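Local coordinates for protein aminoglycoside phosphotransferase (Streptomyces rimosus, PDB 6FUC) that phosphorylates aminoglycoside antibiotics, probably streptomycin at the 3''-hydroxyl with ATP as phosphate donor, and so is expected to confer antibiotic resistance, at residues 120-125 / 181-186. Sequence-based numbering, arbitrary orientation.
Sequences LPPEKC and AQTVVC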
ATOM      1  N   LEU A 120       6.375  -9.452 -12.636  1.00  9.88           N
ATOM      2  CA  LEU A 120       7.392  -8.566 -13.203  1.00  9.60           C
ATOM      3  C   LEU A 120       8.771  -9.049 -12.775  1.00 10.18           C
ATOM      4  O   LEU A 120       8.945  -9.469 -11.647  1.00 12.48           O
ATOM      5  CB  LEU A 120       7.185  -7.136 -12.729  1.00  9.80           C
ATOM      6  CG  LEU A 120       5.901  -6.450 -13.226  1.00 10.77           C
ATOM      7  CD1 LEU A 120       5.859  -5.053 -12.666  1.00 10.73           C
ATOM      8  CD2 LEU A 120       5.808  -6.461 -14.737  1.00 11.67           C
ATOM      9  N   PRO A 121       9.788  -9.030 -13.646  1.00 10.07           N
ATOM     10  CA  PRO A 121      11.090  -9.562 -13.250  1.00  9.64           C
ATOM     11  C   PRO A 121      11.766  -8.733 -12.180  1.00  8.58           C
ATOM     12  O   PRO A 121      12.049  -7.576 -12.397  1.00  9.30           O
ATOM     13  CB  PRO A 121      11.890  -9.557 -14.572  1.00 11.80           C
ATOM     14  CG  PRO A 121      11.159  -8.595 -15.430  1.00 16.60           C
ATOM     15  CD  PRO A 121       9.742  -8.627 -15.038  1.00 11.10           C
ATOM     16  N   PRO A 122      11.977  -9.286 -10.996  1.00  8.71           N
ATOM     17  CA  PRO A 122      12.328  -8.385  -9.897  1.00  9.68           C
ATOM     18  C   PRO A 122      13.655  -7.717 -10.044  1.00  9.19           C
ATOM     19  O   PRO A 122      13.864  -6.588  -9.564  1.00 10.45           O
ATOM     20  CB  PRO A 122      12.227  -9.269  -8.646  1.00 11.93           C
ATOM     21  CG  PRO A 122      12.240 -10.591  -9.110  1.00 16.51           C
ATOM     22  CD  PRO A 122      11.717 -10.652 -10.510  1.00 10.56           C
ATOM     23  N   GLU A 123      14.602  -8.401 -10.694  1.00  9.48           N
ATOM     24  CA  GLU A 123      15.948  -7.829 -10.900  1.00 11.18           C
ATOM     25  C   GLU A 123      15.906  -6.618 -11.853  1.00 12.18           C
ATOM     26  O   GLU A 123      16.879  -5.854 -11.850  1.00 16.52           O
ATOM     27  CB  GLU A 123      16.922  -8.880 -11.407  1.00 13.47           C
ATOM     28  CG  GLU A 123      16.809  -9.302 -12.844  1.00 15.36           C
ATOM     29  CD  GLU A 123      15.586 -10.120 -13.265  1.00 14.54           C
ATOM     30  OE1 GLU A 123      14.715 -10.512 -12.437  1.00 15.54           O
ATOM     31  OE2 GLU A 123      15.579 -10.448 -14.486  1.00 17.13           O
ATOM     32  N   LYS A 124      14.824  -6.444 -12.600  1.00 10.86           N
ATOM     33  CA  LYS A 124      14.688  -5.307 -13.488  1.00 12.48           C
ATOM     34  C   LYS A 124      13.934  -4.159 -12.827  1.00 11.80           C
ATOM     35  O   LYS A 124      13.786  -3.089 -13.425  1.00 16.11           O
ATOM     36  CB  LYS A 124      14.025  -5.736 -14.774  1.00 12.66           C
ATOM     37  CG  LYS A 124      14.839  -6.863 -15.460  1.00 12.90           C
ATOM     38  CD  LYS A 124      14.297  -7.082 -16.860  1.00 14.82           C
ATOM     39  CE  LYS A 124      14.788  -8.365 -17.517  1.00 15.30           C
ATOM     40  NZ  LYS A 124      16.070  -8.822 -17.049  0.50 12.72           N
ATOM     41  N   CYS A 125      13.430  -4.373 -11.655  1.00 10.04           N
ATOM     42  CA  CYS A 125      12.703  -3.286 -10.994  1.00  8.96           C
ATOM     43  C   CYS A 125      13.691  -2.286 -10.472  1.00  8.07           C
ATOM     44  O   CYS A 125      14.602  -2.645  -9.776  1.00 10.03           O
ATOM     45  CB  CYS A 125      11.872  -3.853  -9.839  1.00 10.62           C
ATOM     46  SG  CYS A 125      10.787  -2.654  -9.086  1.00  8.50           S
ATOM     47  N   ALA A 181      15.067 -16.069  -1.715  1.00 13.05           N
ATOM     48  CA  ALA A 181      14.601 -17.179  -2.479  1.00 13.26           C
ATOM     49  C   ALA A 181      13.338 -16.909  -3.255  1.00 10.76           C
ATOM     50  O   ALA A 181      13.152 -17.512  -4.326  1.00 13.30           O
ATOM     51  CB  ALA A 181      14.381 -18.338  -1.528  1.00 14.09           C
ATOM     52  N   GLN A 182      12.498 -16.032  -2.781  1.00 10.10           N
ATOM     53  CA  GLN A 182      11.205 -15.803  -3.419  1.00  9.99           C
ATOM     54  C   GLN A 182      11.043 -14.250  -3.252  0.50  9.20           C
ATOM     55  O   GLN A 182      10.597 -13.747  -2.247  0.50  9.66           O
ATOM     56  CB  GLN A 182      10.045 -16.492  -2.695  1.00 13.32           C
ATOM     57  CG  GLN A 182      10.078 -18.045  -2.609  0.50 18.86           C
ATOM     58  CD  GLN A 182       9.234 -18.743  -1.506  0.50 20.73           C
ATOM     59  OE1 GLN A 182       8.466 -18.194  -0.855  0.50 23.67           O
ATOM     60  NE2 GLN A 182       9.472 -20.031  -1.345  0.50 26.98           N
ATOM     61  N   THR A 183      11.658 -13.528  -4.134  1.00  8.59           N
ATOM     62  CA  THR A 183      11.384 -12.108  -4.272  1.00  8.45           C
ATOM     63  C   THR A 183      10.476 -11.853  -5.473  1.00  7.67           C
ATOM     64  O   THR A 183      10.613 -12.500  -6.518  1.00  9.91           O
ATOM     65  CB  THR A 183      12.735 -11.351  -4.472  1.00 10.25           C
ATOM     66  OG1 THR A 183      13.481 -11.359  -3.279  0.50 15.72           O
ATOM     67  CG2 THR A 183      12.616  -9.889  -4.927  0.50 11.44           C
ATOM     68  N   VAL A 184       9.603 -10.885  -5.297  1.00  6.93           N
ATOM     69  CA  VAL A 184       8.733 -10.391  -6.349  1.00  7.90           C
ATOM     70  C   VAL A 184       8.726  -8.872  -6.299  1.00  7.36           C
ATOM     71  O   VAL A 184       9.200  -8.271  -5.331  1.00  8.12           O
ATOM     72  CB  VAL A 184       7.290 -10.930  -6.219  1.00  9.08           C
ATOM     73  CG1 VAL A 184       7.237 -12.436  -6.220  1.00 10.64           C
ATOM     74  CG2 VAL A 184       6.627 -10.389  -4.978  1.00  9.51           C
ATOM     75  N   VAL A 185       8.160  -8.234  -7.338  1.00  7.30           N
ATOM     76  CA  VAL A 185       7.823  -6.818  -7.263  1.00  7.06           C
ATOM     77  C   VAL A 185       6.505  -6.679  -6.536  1.00  6.97           C
ATOM     78  O   VAL A 185       5.453  -7.057  -7.033  1.00  8.78           O
ATOM     79  CB  VAL A 185       7.741  -6.166  -8.638  1.00  8.11           C
ATOM     80  CG1 VAL A 185       7.371  -4.705  -8.496  1.00  9.25           C
ATOM     81  CG2 VAL A 185       9.049  -6.351  -9.421  1.00  8.67           C
ATOM     82  N   CYS A 186       6.579  -6.224  -5.273  1.00  6.76           N
ATOM     83  CA  CYS A 186       5.415  -6.002  -4.459  1.00  6.93           C
ATOM     84  C   CYS A 186       4.787  -4.607  -4.715  1.00  6.70           C
ATOM     85  O   CYS A 186       5.485  -3.640  -4.969  1.00  7.44           O
ATOM     86  CB  CYS A 186       5.753  -6.081  -2.967  1.00  7.62           C
ATOM     87  SG  CYS A 186       5.933  -7.737  -2.327  1.00  9.79           S
TER
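The carbonyl O of Pro122 is held twice: Cys125 N bonds to it at 3.1 Å, closing a short 3-10 turn, and Arg215 NH1, from the strand that pairs with 184-186, bonds to it too. One residue earlier, Lys124 N makes the equivalent bond to Pro121 O. This turn presents an apolar surface to Val185, whose CG2 methyl does most of the touching. It meets Leu120 CB at 3.9 Å, Pro122 CA at the same distance and Cys125 CB at 3.8 Å, and lies close to the carbonyl O of Leu120. With CG1 anti to its backbone N (chi1 179°), Val185 sends that second methyl alongside Cys125, 4.0 Å from SG. The cysteine sulfur is likewise anti to its own N (chi1 -173°), which swings it toward both methyls of Val185. Just before the strand, the Pro122 ring lies against Thr183: its CG is 3.6 Å from Thr183 O and, less certainly, its CB meets the threonine methyl in one of two conformers. In that same conformer the Thr183 hydroxyl bonds to Glu179 O, in the preceding helix. Trp62 of helix 50-63 touches both Leu120 and Cys125. The contact thus packs the loop after helix 100-117 against strand 184-186 of a two-stranded antiparallel sheet, consistent with the C-lobe of the protein-kinase-like fold, where this strand runs into an HGD sequence that probably forms the family's catalytic loop.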